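Local atomic coordinates of fiber protein (PDB entry 3L88), a protein that forms the receptor-binding knob of the adenovirus fiber, a trimeric capsid protein that attaches the virus to host cells through CD46. Residues N10-G15 and L93-S98; P20-V25 and I70-Y75; D32-L37 and V53-T58; P119-T124 and L154-I159; H132-Y137 and P147-I152. All coordinates share one frame; numbering follows the deposited sequence.

Contact 1 (N10-G15 and L93-S98)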
# COMPACT_ATOMS: atom_id res chain seq x y z
N ASN C 10 16.63 -13.04 -0.86
CA ASN C 10 15.41 -12.41 -1.37
C ASN C 10 15.31 -10.91 -1.09
O ASN C 10 14.26 -10.31 -1.32
CB ASN C 10 14.17 -13.09 -0.78
CG ASN C 10 14.26 -14.60 -0.80
OD1 ASN C 10 14.30 -15.24 0.25
ND2 ASN C 10 14.30 -15.17 -2.00
N THR C 11 16.38 -10.32 -0.59
CA THR C 11 16.32 -8.94 -0.13
C THR C 11 17.50 -8.13 -0.65
O THR C 11 18.65 -8.52 -0.49
CB THR C 11 16.26 -8.85 1.42
OG1 THR C 11 15.16 -9.62 1.92
CG2 THR C 11 16.10 -7.41 1.88
N LEU C 12 17.20 -7.02 -1.31
CA LEU C 12 18.21 -6.04 -1.70
C LEU C 12 17.88 -4.71 -1.05
O LEU C 12 16.78 -4.19 -1.21
CB LEU C 12 18.24 -5.89 -3.22
CG LEU C 12 19.35 -5.01 -3.81
CD1 LEU C 12 20.71 -5.68 -3.65
CD2 LEU C 12 19.07 -4.69 -5.26
N TRP C 13 18.83 -4.16 -0.29
CA TRP C 13 18.53 -3.01 0.56
C TRP C 13 19.73 -2.14 0.90
O TRP C 13 20.87 -2.45 0.57
CB TRP C 13 17.80 -3.46 1.83
CG TRP C 13 18.67 -4.17 2.82
CD1 TRP C 13 19.98 -4.54 2.66
CD2 TRP C 13 18.28 -4.65 4.11
NE1 TRP C 13 20.43 -5.20 3.77
CE2 TRP C 13 19.41 -5.28 4.68
CE3 TRP C 13 17.09 -4.61 4.84
CZ2 TRP C 13 19.38 -5.85 5.95
CZ3 TRP C 13 17.06 -5.18 6.10
CH2 TRP C 13 18.20 -5.79 6.65
N THR C 14 19.44 -1.02 1.58
CA THR C 14 20.46 -0.06 1.97
C THR C 14 21.08 -0.45 3.31
O THR C 14 21.99 0.22 3.80
CB THR C 14 19.85 1.34 2.14
OG1 THR C 14 18.71 1.26 3.00
CG2 THR C 14 19.43 1.90 0.79
N GLY C 15 20.56 -1.53 3.90
CA GLY C 15 20.85 -1.83 5.30
C GLY C 15 19.96 -1.01 6.20
O GLY C 15 19.36 -0.04 5.77
N LEU C 93 23.70 -0.86 -3.01
CA LEU C 93 22.80 -1.76 -2.29
C LEU C 93 23.49 -3.09 -2.02
O LEU C 93 24.51 -3.41 -2.64
CB LEU C 93 21.51 -1.98 -3.08
CG LEU C 93 20.74 -0.73 -3.48
CD1 LEU C 93 19.54 -1.08 -4.34
CD2 LEU C 93 20.31 0.05 -2.26
N LYS C 94 22.93 -3.87 -1.10
CA LYS C 94 23.49 -5.17 -0.76
C LYS C 94 22.39 -6.13 -0.32
O LYS C 94 21.28 -5.71 0.02
CB LYS C 94 24.53 -5.01 0.35
CG LYS C 94 23.95 -4.55 1.67
CD LYS C 94 24.99 -3.91 2.56
CE LYS C 94 24.41 -3.58 3.91
NZ LYS C 94 25.30 -2.65 4.66
N ASN C 95 22.71 -7.42 -0.31
CA ASN C 95 21.79 -8.45 0.16
C ASN C 95 21.73 -8.51 1.68
O ASN C 95 22.65 -8.07 2.37
CB ASN C 95 22.19 -9.82 -0.41
CG ASN C 95 22.08 -9.88 -1.92
OD1 ASN C 95 21.10 -9.44 -2.51
ND2 ASN C 95 23.10 -10.44 -2.56
N LYS C 96 20.64 -9.07 2.20
CA LYS C 96 20.44 -9.13 3.64
C LYS C 96 21.35 -10.17 4.28
O LYS C 96 21.85 -9.98 5.38
CB LYS C 96 18.97 -9.42 3.98
CG LYS C 96 18.66 -9.44 5.46
CD LYS C 96 17.17 -9.57 5.70
CE LYS C 96 16.87 -10.24 7.03
NZ LYS C 96 17.29 -9.42 8.20
N SER C 97 21.60 -11.25 3.56
CA SER C 97 22.34 -12.38 4.12
C SER C 97 23.85 -12.19 4.03
O SER C 97 24.45 -12.34 2.97
CB SER C 97 21.93 -13.68 3.43
OG SER C 97 21.90 -13.52 2.02
N SER C 98 24.47 -11.88 5.17
CA SER C 98 25.91 -11.64 5.22
C SER C 98 26.65 -12.77 5.93
O SER C 98 27.84 -13.01 5.68
CB SER C 98 26.20 -10.30 5.91

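Contact 2 (P20-V25 and I70-Y75)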
# COMPACT_ATOMS: atom_id res chain seq x y z
N PRO C 20 24.80 8.60 6.21
CA PRO C 20 24.45 9.43 5.06
C PRO C 20 24.93 8.79 3.76
O PRO C 20 26.12 8.58 3.58
CB PRO C 20 25.20 10.73 5.34
CG PRO C 20 25.26 10.79 6.83
CD PRO C 20 25.45 9.37 7.28
N ASN C 21 23.99 8.47 2.87
CA ASN C 21 24.27 7.56 1.77
C ASN C 21 23.78 8.07 0.41
O ASN C 21 24.00 7.41 -0.61
CB ASN C 21 23.70 6.17 2.06
CG ASN C 21 22.18 6.14 2.02
OD1 ASN C 21 21.52 7.16 1.83
ND2 ASN C 21 21.61 4.94 2.19
N CYS C 22 23.15 9.24 0.41
CA CYS C 22 22.63 9.82 -0.83
C CYS C 22 22.78 11.34 -0.86
O CYS C 22 23.16 11.96 0.14
CB CYS C 22 21.16 9.45 -1.02
SG CYS C 22 20.04 10.32 0.09
N GLN C 23 22.46 11.95 -2.00
CA GLN C 23 22.65 13.38 -2.20
C GLN C 23 21.40 14.08 -2.73
O GLN C 23 21.07 13.98 -3.91
CB GLN C 23 23.85 13.66 -3.10
CG GLN C 23 25.16 13.17 -2.53
CD GLN C 23 26.36 13.71 -3.27
OE1 GLN C 23 26.33 13.86 -4.49
NE2 GLN C 23 27.43 13.99 -2.55
N ILE C 24 20.72 14.80 -1.85
CA ILE C 24 19.49 15.50 -2.19
C ILE C 24 19.79 16.77 -3.00
O ILE C 24 19.18 17.00 -4.04
CB ILE C 24 18.70 15.86 -0.92
CG1 ILE C 24 18.16 14.59 -0.26
CG2 ILE C 24 17.58 16.86 -1.25
CD1 ILE C 24 17.77 14.76 1.19
N VAL C 25 20.72 17.58 -2.51
CA VAL C 25 21.15 18.78 -3.22
C VAL C 25 22.23 18.44 -4.23
O VAL C 25 23.36 18.12 -3.85
CB VAL C 25 21.67 19.86 -2.26
CG1 VAL C 25 22.27 21.03 -3.03
CG2 VAL C 25 20.54 20.33 -1.34
N ILE C 70 12.10 16.89 -3.71
CA ILE C 70 13.29 16.09 -3.52
C ILE C 70 13.29 14.95 -4.51
O ILE C 70 12.31 14.22 -4.61
CB ILE C 70 13.37 15.52 -2.10
CG1 ILE C 70 13.61 16.64 -1.08
CG2 ILE C 70 14.45 14.45 -2.01
CD1 ILE C 70 13.34 16.24 0.35
N GLN C 71 14.39 14.79 -5.24
CA GLN C 71 14.48 13.79 -6.29
C GLN C 71 15.74 12.95 -6.15
O GLN C 71 16.85 13.48 -6.15
CB GLN C 71 14.45 14.46 -7.67
CG GLN C 71 14.07 13.52 -8.81
CD GLN C 71 14.21 14.18 -10.18
OE1 GLN C 71 15.32 14.35 -10.69
NE2 GLN C 71 13.08 14.53 -10.79
N LEU C 72 15.56 11.64 -6.03
CA LEU C 72 16.69 10.71 -6.03
C LEU C 72 16.61 9.78 -7.23
O LEU C 72 15.65 9.02 -7.37
CB LEU C 72 16.72 9.91 -4.73
CG LEU C 72 16.72 10.71 -3.43
CD1 LEU C 72 16.71 9.79 -2.21
CD2 LEU C 72 17.92 11.65 -3.38
N ARG C 73 17.60 9.85 -8.11
CA ARG C 73 17.68 8.97 -9.28
C ARG C 73 18.69 7.85 -9.06
O ARG C 73 19.86 8.11 -8.78
CB ARG C 73 18.06 9.77 -10.53
CG ARG C 73 17.00 10.74 -11.00
CD ARG C 73 17.50 11.55 -12.19
NE ARG C 73 18.77 12.20 -11.90
CZ ARG C 73 18.90 13.34 -11.24
NH1 ARG C 73 17.83 13.99 -10.80
NH2 ARG C 73 20.11 13.85 -11.02
N LEU C 74 18.23 6.61 -9.16
CA LEU C 74 19.12 5.47 -9.07
C LEU C 74 19.27 4.82 -10.44
O LEU C 74 18.28 4.54 -11.11
CB LEU C 74 18.61 4.44 -8.06
CG LEU C 74 18.03 4.89 -6.72
CD1 LEU C 74 18.23 3.79 -5.68
CD2 LEU C 74 18.63 6.19 -6.23
N TYR C 75 20.51 4.60 -10.86
CA TYR C 75 20.79 3.93 -12.13
C TYR C 75 21.57 2.65 -11.88
O TYR C 75 22.47 2.62 -11.04
CB TYR C 75 21.57 4.86 -13.06
CG TYR C 75 20.85 6.15 -13.40
CD1 TYR C 75 19.77 6.15 -14.28
CD2 TYR C 75 21.24 7.36 -12.83
CE1 TYR C 75 19.11 7.32 -14.60
CE2 TYR C 75 20.58 8.53 -13.13
CZ TYR C 75 19.52 8.51 -14.02
OH TYR C 75 18.86 9.67 -14.33

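Contact 3 (D32-L37 and V53-T58)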
# COMPACT_ATOMS: atom_id res chain seq x y z
N ASP C 32 23.92 14.20 2.12
CA ASP C 32 23.08 15.06 2.94
C ASP C 32 21.72 14.42 3.27
O ASP C 32 20.80 15.08 3.74
CB ASP C 32 22.90 16.43 2.28
CG ASP C 32 22.31 16.34 0.89
OD1 ASP C 32 21.92 15.23 0.47
OD2 ASP C 32 22.23 17.38 0.21
N GLY C 33 21.63 13.11 3.04
CA GLY C 33 20.41 12.39 3.36
C GLY C 33 20.66 10.92 3.61
O GLY C 33 21.60 10.34 3.06
N LYS C 34 19.84 10.33 4.48
CA LYS C 34 19.87 8.90 4.72
C LYS C 34 18.65 8.25 4.08
O LYS C 34 17.52 8.43 4.55
CB LYS C 34 19.87 8.59 6.22
CG LYS C 34 21.06 9.15 6.98
CD LYS C 34 20.80 9.13 8.48
CE LYS C 34 22.06 9.37 9.28
NZ LYS C 34 21.80 9.33 10.74
N LEU C 35 18.87 7.51 3.00
CA LEU C 35 17.80 6.82 2.30
C LEU C 35 17.69 5.37 2.78
O LEU C 35 18.66 4.61 2.71
CB LEU C 35 18.04 6.85 0.79
CG LEU C 35 17.02 6.07 -0.05
CD1 LEU C 35 15.68 6.79 -0.09
CD2 LEU C 35 17.55 5.81 -1.45
N THR C 36 16.52 5.01 3.28
CA THR C 36 16.23 3.62 3.60
C THR C 36 15.38 3.00 2.50
O THR C 36 14.26 3.43 2.25
CB THR C 36 15.52 3.47 4.96
OG1 THR C 36 16.37 3.95 6.01
CG2 THR C 36 15.18 2.01 5.23
N LEU C 37 15.93 1.99 1.84
CA LEU C 37 15.24 1.35 0.74
C LEU C 37 15.37 -0.17 0.84
O LEU C 37 16.47 -0.70 0.95
CB LEU C 37 15.81 1.83 -0.60
CG LEU C 37 15.24 1.15 -1.85
CD1 LEU C 37 13.79 1.54 -2.06
CD2 LEU C 37 16.06 1.48 -3.07
N VAL C 53 15.51 10.34 5.54
CA VAL C 53 15.85 11.26 6.62
C VAL C 53 16.91 12.27 6.19
O VAL C 53 17.95 11.88 5.65
CB VAL C 53 16.36 10.50 7.86
CG1 VAL C 53 16.70 11.47 8.98
CG2 VAL C 53 15.33 9.48 8.32
N GLY C 54 16.65 13.55 6.41
CA GLY C 54 17.58 14.61 6.01
C GLY C 54 18.72 14.79 6.99
O GLY C 54 18.54 14.62 8.20
N VAL C 55 19.90 15.14 6.48
CA VAL C 55 21.08 15.26 7.33
C VAL C 55 21.62 16.69 7.42
O VAL C 55 21.84 17.22 8.50
CB VAL C 55 22.21 14.33 6.87
CG1 VAL C 55 23.49 14.61 7.64
CG2 VAL C 55 21.80 12.87 7.05
N SER C 56 21.83 17.32 6.26
CA SER C 56 22.43 18.65 6.21
C SER C 56 21.42 19.72 6.61
O SER C 56 20.21 19.49 6.56
CB SER C 56 22.98 18.94 4.82
OG SER C 56 21.96 19.40 3.95
N ASP C 57 21.93 20.88 6.99
CA ASP C 57 21.08 22.02 7.34
C ASP C 57 20.21 22.47 6.17
O ASP C 57 19.07 22.88 6.36
CB ASP C 57 21.94 23.19 7.83
CG ASP C 57 22.40 23.02 9.26
OD1 ASP C 57 22.18 21.94 9.83
OD2 ASP C 57 22.98 23.98 9.82
N THR C 58 20.76 22.41 4.97
CA THR C 58 20.03 22.84 3.78
C THR C 58 18.80 21.96 3.56
O THR C 58 17.69 22.47 3.33
CB THR C 58 20.92 22.79 2.53
OG1 THR C 58 22.17 23.42 2.81
CG2 THR C 58 20.24 23.51 1.38

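Contact 4 (P119-T124 and L154-I159)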
# COMPACT_ATOMS: atom_id res chain seq x y z
N PRO C 119 9.36 0.14 -20.05
CA PRO C 119 10.41 0.30 -21.04
C PRO C 119 11.05 1.68 -21.00
O PRO C 119 10.45 2.63 -20.51
CB PRO C 119 9.67 0.10 -22.37
CG PRO C 119 8.28 0.57 -22.10
CD PRO C 119 8.01 0.33 -20.63
N PHE C 120 12.27 1.78 -21.52
CA PHE C 120 12.88 3.07 -21.79
C PHE C 120 12.26 3.68 -23.05
O PHE C 120 12.08 3.00 -24.06
CB PHE C 120 14.40 2.92 -21.95
CG PHE C 120 15.11 2.53 -20.68
CD1 PHE C 120 15.53 3.49 -19.78
CD2 PHE C 120 15.38 1.20 -20.40
CE1 PHE C 120 16.21 3.13 -18.63
CE2 PHE C 120 16.05 0.84 -19.24
CZ PHE C 120 16.46 1.80 -18.36
N ASN C 121 11.92 4.97 -22.98
CA ASN C 121 11.08 5.59 -24.00
C ASN C 121 11.86 6.51 -24.92
O ASN C 121 13.03 6.78 -24.68
CB ASN C 121 9.92 6.36 -23.36
CG ASN C 121 9.13 5.52 -22.37
OD1 ASN C 121 8.41 4.59 -22.75
ND2 ASN C 121 9.25 5.85 -21.09
N THR C 122 11.20 6.98 -25.97
CA THR C 122 11.82 7.90 -26.92
C THR C 122 10.92 9.11 -27.17
O THR C 122 11.24 9.98 -27.98
CB THR C 122 12.11 7.21 -28.27
OG1 THR C 122 10.90 6.64 -28.80
CG2 THR C 122 13.15 6.11 -28.10
N THR C 123 9.79 9.14 -26.47
CA THR C 123 8.88 10.28 -26.52
C THR C 123 8.41 10.65 -25.11
O THR C 123 8.99 10.21 -24.12
CB THR C 123 7.64 9.99 -27.39
OG1 THR C 123 6.82 9.00 -26.74
CG2 THR C 123 8.05 9.49 -28.77
N THR C 124 7.35 11.44 -25.04
CA THR C 124 6.79 11.87 -23.77
C THR C 124 5.36 11.39 -23.59
O THR C 124 4.43 12.20 -23.50
CB THR C 124 6.86 13.41 -23.61
OG1 THR C 124 6.42 13.77 -22.30
CG2 THR C 124 6.00 14.10 -24.66
N LEU C 154 9.86 4.27 -13.07
CA LEU C 154 10.67 3.09 -13.37
C LEU C 154 11.25 3.15 -14.78
O LEU C 154 10.53 3.38 -15.76
CB LEU C 154 9.85 1.82 -13.18
CG LEU C 154 9.31 1.58 -11.77
CD1 LEU C 154 8.39 0.37 -11.76
CD2 LEU C 154 10.44 1.41 -10.77
N ASN C 155 12.56 2.96 -14.87
CA ASN C 155 13.26 2.98 -16.15
C ASN C 155 12.96 4.26 -16.94
O ASN C 155 13.30 5.36 -16.50
CB ASN C 155 12.91 1.74 -16.97
CG ASN C 155 13.38 0.46 -16.29
OD1 ASN C 155 14.39 0.45 -15.58
ND2 ASN C 155 12.65 -0.63 -16.50
N SER C 156 12.33 4.10 -18.10
CA SER C 156 11.90 5.25 -18.89
C SER C 156 13.04 6.10 -19.45
O SER C 156 13.02 6.48 -20.62
CB SER C 156 10.94 6.13 -18.10
OG SER C 156 10.66 7.33 -18.81
N ARG C 157 14.03 6.41 -18.62
CA ARG C 157 15.08 7.35 -18.99
C ARG C 157 16.46 6.71 -18.85
O ARG C 157 16.73 6.02 -17.87
CB ARG C 157 15.01 8.59 -18.10
CG ARG C 157 15.84 9.77 -18.58
CD ARG C 157 15.17 10.45 -19.77
NE ARG C 157 13.80 10.86 -19.49
CZ ARG C 157 12.72 10.25 -19.96
NH1 ARG C 157 12.84 9.19 -20.75
NH2 ARG C 157 11.51 10.70 -19.64
N THR C 158 17.33 6.95 -19.82
CA THR C 158 18.76 6.67 -19.64
C THR C 158 19.59 7.95 -19.71
O THR C 158 19.13 8.99 -20.19
CB THR C 158 19.29 5.66 -20.67
OG1 THR C 158 20.65 5.34 -20.37
CG2 THR C 158 19.22 6.23 -22.08
N ILE C 159 20.82 7.88 -19.20
CA ILE C 159 21.77 8.98 -19.34
C ILE C 159 23.19 8.44 -19.45
O ILE C 159 24.14 9.08 -19.03
CB ILE C 159 21.71 9.96 -18.15
CG1 ILE C 159 22.05 9.25 -16.84
CG2 ILE C 159 20.34 10.64 -18.07
CD1 ILE C 159 22.41 10.20 -15.71

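Contact 5 (H132-Y137 and P147-I152)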
# COMPACT_ATOMS: atom_id res chain seq x y z
N HIS C 132 2.36 6.33 -8.22
CA HIS C 132 2.00 7.55 -7.50
C HIS C 132 1.32 7.23 -6.17
O HIS C 132 0.59 6.25 -6.06
CB HIS C 132 1.09 8.42 -8.34
CG HIS C 132 1.73 8.93 -9.59
ND1 HIS C 132 1.31 8.56 -10.85
CD2 HIS C 132 2.75 9.81 -9.78
CE1 HIS C 132 2.04 9.18 -11.76
NE2 HIS C 132 2.92 9.94 -11.13
N GLY C 133 1.56 8.06 -5.17
CA GLY C 133 0.97 7.85 -3.86
C GLY C 133 1.28 8.98 -2.90
O GLY C 133 1.75 10.04 -3.30
N ILE C 134 1.01 8.74 -1.62
CA ILE C 134 1.18 9.77 -0.61
C ILE C 134 1.86 9.21 0.63
O ILE C 134 1.51 8.13 1.10
CB ILE C 134 -0.17 10.40 -0.22
CG1 ILE C 134 -0.84 11.03 -1.44
CG2 ILE C 134 0.02 11.43 0.87
CD1 ILE C 134 -2.14 11.76 -1.13
N CYS C 135 2.86 9.92 1.14
CA CYS C 135 3.33 9.71 2.50
C CYS C 135 3.28 11.02 3.27
O CYS C 135 2.71 12.00 2.80
CB CYS C 135 4.75 9.13 2.50
SG CYS C 135 5.93 10.03 1.48
N TYR C 136 3.85 11.04 4.47
CA TYR C 136 3.55 12.10 5.42
C TYR C 136 4.76 12.62 6.17
O TYR C 136 5.70 11.88 6.45
CB TYR C 136 2.46 11.66 6.39
CG TYR C 136 1.17 11.27 5.71
CD1 TYR C 136 0.99 9.99 5.20
CD2 TYR C 136 0.16 12.20 5.52
CE1 TYR C 136 -0.18 9.63 4.55
CE2 TYR C 136 -1.02 11.85 4.88
CZ TYR C 136 -1.18 10.57 4.40
OH TYR C 136 -2.34 10.23 3.75
N TYR C 137 4.74 13.92 6.46
CA TYR C 137 5.74 14.54 7.32
C TYR C 137 5.11 14.98 8.63
O TYR C 137 4.05 15.61 8.63
CB TYR C 137 6.38 15.74 6.61
CG TYR C 137 7.29 16.56 7.50
CD1 TYR C 137 8.54 16.08 7.88
CD2 TYR C 137 6.88 17.79 7.99
CE1 TYR C 137 9.36 16.82 8.70
CE2 TYR C 137 7.71 18.54 8.81
CZ TYR C 137 8.94 18.04 9.17
OH TYR C 137 9.77 18.75 9.99
N PRO C 147 0.95 16.10 4.12
CA PRO C 147 0.97 15.17 2.99
C PRO C 147 2.11 15.46 2.03
O PRO C 147 2.36 16.62 1.70
CB PRO C 147 -0.37 15.43 2.29
CG PRO C 147 -1.18 16.28 3.23
CD PRO C 147 -0.19 17.02 4.06
N LEU C 148 2.79 14.41 1.59
CA LEU C 148 3.80 14.53 0.55
C LEU C 148 3.45 13.63 -0.63
O LEU C 148 3.35 12.41 -0.49
CB LEU C 148 5.17 14.13 1.10
CG LEU C 148 5.71 14.95 2.26
CD1 LEU C 148 6.97 14.29 2.80
CD2 LEU C 148 6.00 16.38 1.82
N ASN C 149 3.29 14.24 -1.80
CA ASN C 149 3.10 13.47 -3.02
C ASN C 149 4.38 12.73 -3.36
O ASN C 149 5.44 13.34 -3.50
CB ASN C 149 2.70 14.39 -4.17
CG ASN C 149 1.49 15.24 -3.82
OD1 ASN C 149 0.41 14.72 -3.52
ND2 ASN C 149 1.66 16.55 -3.85
N ILE C 150 4.30 11.40 -3.43
CA ILE C 150 5.44 10.59 -3.83
C ILE C 150 5.17 9.93 -5.17
O ILE C 150 4.10 9.35 -5.37
CB ILE C 150 5.77 9.51 -2.78
CG1 ILE C 150 6.76 8.48 -3.35
CG2 ILE C 150 4.50 8.80 -2.33
CD1 ILE C 150 8.20 8.83 -3.14
N SER C 151 6.12 10.05 -6.09
CA SER C 151 6.02 9.36 -7.36
C SER C 151 7.31 8.61 -7.66
O SER C 151 8.41 9.12 -7.46
CB SER C 151 5.68 10.32 -8.49
OG SER C 151 6.80 11.10 -8.84
N ILE C 152 7.17 7.37 -8.10
CA ILE C 152 8.30 6.55 -8.48
C ILE C 152 8.27 6.29 -9.99
O ILE C 152 7.31 5.73 -10.51
CB ILE C 152 8.25 5.20 -7.75
CG1 ILE C 152 8.26 5.44 -6.23
CG2 ILE C 152 9.40 4.31 -8.19
CD1 ILE C 152 8.18 4.17 -5.41
O HOH W 1 0.41 12.23 -5.26

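Contact 1 (N10-G15 and L93-S98)
Trp13 and Lys94 form an antiparallel hydrogen-bonded pair, with Trp13 N to Lys94 O at 2.9 Å and Lys94 N to Trp13 O at 3.0 Å. A weak bond from Lys96 N to Thr11 O follows further along.

The indole of Trp13 makes the largest single contribution. Its CG sits between the backbone N and the carbonyl carbon (chi1 72°), which swings the ring back over the partner strand. Lys96 crosses the six-membered end, with CG 3.7 Å from Trp13 CZ2. Lys96 CB and Thr11 CG2 lie over one face of the indole, both offset toward the rim. Gly15 CA lies on the opposite face, so the ring is held between two layers. Lys94 adds the aliphatic start of its chain, with CG 4.1 Å from Trp13 CD1.

Leu12, on the face away from Trp13, meets Leu93. Their side chains cross at about a right angle, and Leu12 CD2 is 3.8 Å from Leu93 CD1. The second methyl of Leu93, CD2, reaches Thr14 CG2 at 3.7 Å.

Thr11 and Lys96 also pack on Gly43 and Gly44 of the second subunit. Strand 94-95 is a short, weakly bonded edge strand, within this chain, of an antiparallel sheet of the knob's beta sandwich, lying next to strand 11-13 near a subunit interface.

Contact 2 (P20-V25 and I70-Y75)
Ile24 and Ile70 meet obliquely, branch against branch. The CG2 methyl of Ile24 lies 4.0 Å from Ile70 CG1 and equally near Ile70 CG2. Both residues have the same first torsion: CG2 is anti to the backbone N and CG1 lies beside it (chi1 -68° in Ile24 and -69° in Ile70). Ile24 therefore presents its CG2 branch, together with CG1, to the fork of Ile70. The touching atoms are those close to the two backbones rather than the CD1 ends.

Leu72 makes the second half of the contact, two residues along the strand. Its two methyls have different partners. CD1 points to the sulfur of Cys22, with SG at 4.1 Å. CD2 rests near the carbonyl oxygen of Gln23, with O at 4.0 Å, and lies 4.3 Å from Ile24 CG1. The thiol of Cys22 stands between its backbone N and carbonyl carbon (chi1 73°), and this aims SG into the interior.

No hydrogen bond joins the two segments. The contact is apolar and made at ordinary van der Waals distances. Gln23 O has a polar partner outside it, accepting from Asn88 ND2.

The loop 20-25 runs between strands 11-13 and 33-42. Its buried side chains reach strand 67-76, an outermost strand of the four-stranded sheet within this chain. Leu52 of strand 45-54 touches Cys22, Ile24 and Ile70. Leu35 of strand 33-42 packs on Cys22 and Leu72, and Trp171 of strand 165-174 meets Ile70.

Contact 3 (D32-L37 and V53-T58)
Lys34 and Val53 form an antiparallel hydrogen-bonded pair. Lys34 N donates to Val53 O at 2.7 Å and nearly straight, with an N-H...O angle of 173°. The return bond, Val53 N to Lys34 O, is 2.9 Å. Gly33 and Gly54 follow as a non-hydrogen-bonded pair, with CA atoms 4.5 Å apart. Neither glycine puts a side chain on that face of the sheet. Beyond them Val55 N donates to Asp32 O at 2.9 Å, but it comes from above the carbonyl plane, 51° out of it. The pairing is bent where strand 45-54 gives way to a turn.

Side chains wrap this end. The CG2 methyl of Val55 lies 3.8 Å from Lys34 CG, and the extended lysine chain runs past it at about a right angle. Lys34 thus contributes methylenes to the contact. Next along the chain, Ser56 OG is 3.5 Å from Asp32 CB.

The next shell sets the position of Asp32. Its CG lies between the backbone N and the carbonyl carbon (chi1 57°), placing the carboxylate by the loop before the strand: OD1 accepts from Ile24 N and OD2 from Val25 N. This two-armed grip holds the carboxylate. Ser56 OG is bonded to Val59 N, which ties the turn to the residues after it.

Asp32 and Gly33 both pair with Cys22, making a classic beta bulge. The contact closes the open end of the hairpin of strands 33-42 and 45-54. Strand 11-13 flanks the first strand, strand 191-196 flanks the second, and Leu35 packs inward on Leu72 of strand 67-76.

Contact 4 (P119-T124 and L154-I159)
Phe120 reaches across to the turn 155-158 and meets something at almost every atom. Its CB lies 4.0 Å from Ser156 O. CG is anti to the carbonyl carbon and beside the backbone N (chi1 -67°), which lays the ring along the turn. On one side of the ring, CD1 and CE1 run beside the backbone of Arg157. Arg157 O sits at the ring's edge, near its plane. On the other side, CE2 approaches the side chain of Asn155. The tip, CZ, is 3.7 Å from Asn155 OD1.

One ring face is covered by Asn155. Its CB stands 3.9 Å from the centroid of the Phe120 ring, 12° off the normal, a CH-pi contact over the centre. The amide of Asn155 is inclined 31° to the ring. That amide is held by partners of its own: ND2 donates to Tyr118 O and Pro113 O, and OD1 accepts from Ala166 N. These bonds hold the amide, and so probably help keep CB over the ring.

Asn121 continues the link. Its backbone N donates to Ser156 O at 3.0 Å, almost straight. Its ND2 makes a weak bond to Ser156 OG at 3.1 Å. Ser156 OG is also weakly bonded to Asp126.

Ser156 has the backbone angles of a classic gamma turn. Asn129 ND2 bonds to both Pro119 O and Leu154 O and so bridges the segments. The contact joins two loops at the edge of the knob domain, the one before strand 130-138 and the one leaving strand 145-154.

Contact 5 (H132-Y137 and P147-I152)
Backbone bonds pair Gly133 with Ile150 and Cys135 with Leu148 across an antiparallel hairpin. Gly133 N to Ile150 O and Ile150 N to Gly133 O are both 2.9 Å. In the second pair, Leu148 N to Cys135 O is the shorter bond, at 2.7 Å. The axes of the two short strands are 4.5 Å apart at closest approach, with N-to-C directions 143° apart, so the ladder is twisted.

A water adds a polar link. It donates to Gly133 O and, at 3.0 Å, to Asn149 OD1. Gly133 O thereby serves the water and Ile150 N together.

Apolar contacts fill the face of Cys135, Leu148 and Ile150. Cys135 SG lies 4.2 Å from Leu148 CB and a little further from Ile150 CG2. That Ile150 methyl stands between its own backbone N and carbonyl carbon, with CG1 anti to the N (chi1 167°). This brings CG2 to 3.2 Å from Gly133 O, a close approach. Trp171 of strand 165-174 packs on Cys135 and Ile150, and Phe191 of the other sheet on Ile150.

The opposite face carries His132, Ile134, Tyr136, Pro147, Asn149 and Ser151. Ile134 CG2 meets Pro147 CB at 4.3 Å, and Tyr136 CD2 comes 4.0 Å from Pro147 CA. His132 turns its CD2 side to Ser151 CB. This face looks to other subunits: His132 and Ile134 touch Tyr136 of the third subunit, and Tyr136 touches Ile134 of the second.

The chemistry divides by face. The backbone ladder holds the hairpin, one side is apolar and faces the sandwich interior, and the mixed side helps build the trimer.

How the contacts relate
Contact 2 is the buried core contact, and its chemistry is purely apolar between the segments. Contacts 1, 3 and 5 are partly buried and rest on antiparallel backbone pairing. Contacts 1 and 3 share one sheet, where strands 11-13 and 33-42 are neighbours, and both touch the second subunit. Contact 5 belongs to the other sheet, which contact 2 also reaches through strand 67-76. Contact 2 thus bridges the layers, and it adjoins contact 3. Contacts 1 and 4 are the outlying ones, their centres about 16 and 17 Å from the chain centre. Contact 4 replaces strand pairing with a CH-pi contact and loop hydrogen bonds. It touches contact 2 where Tyr75 meets Ile159.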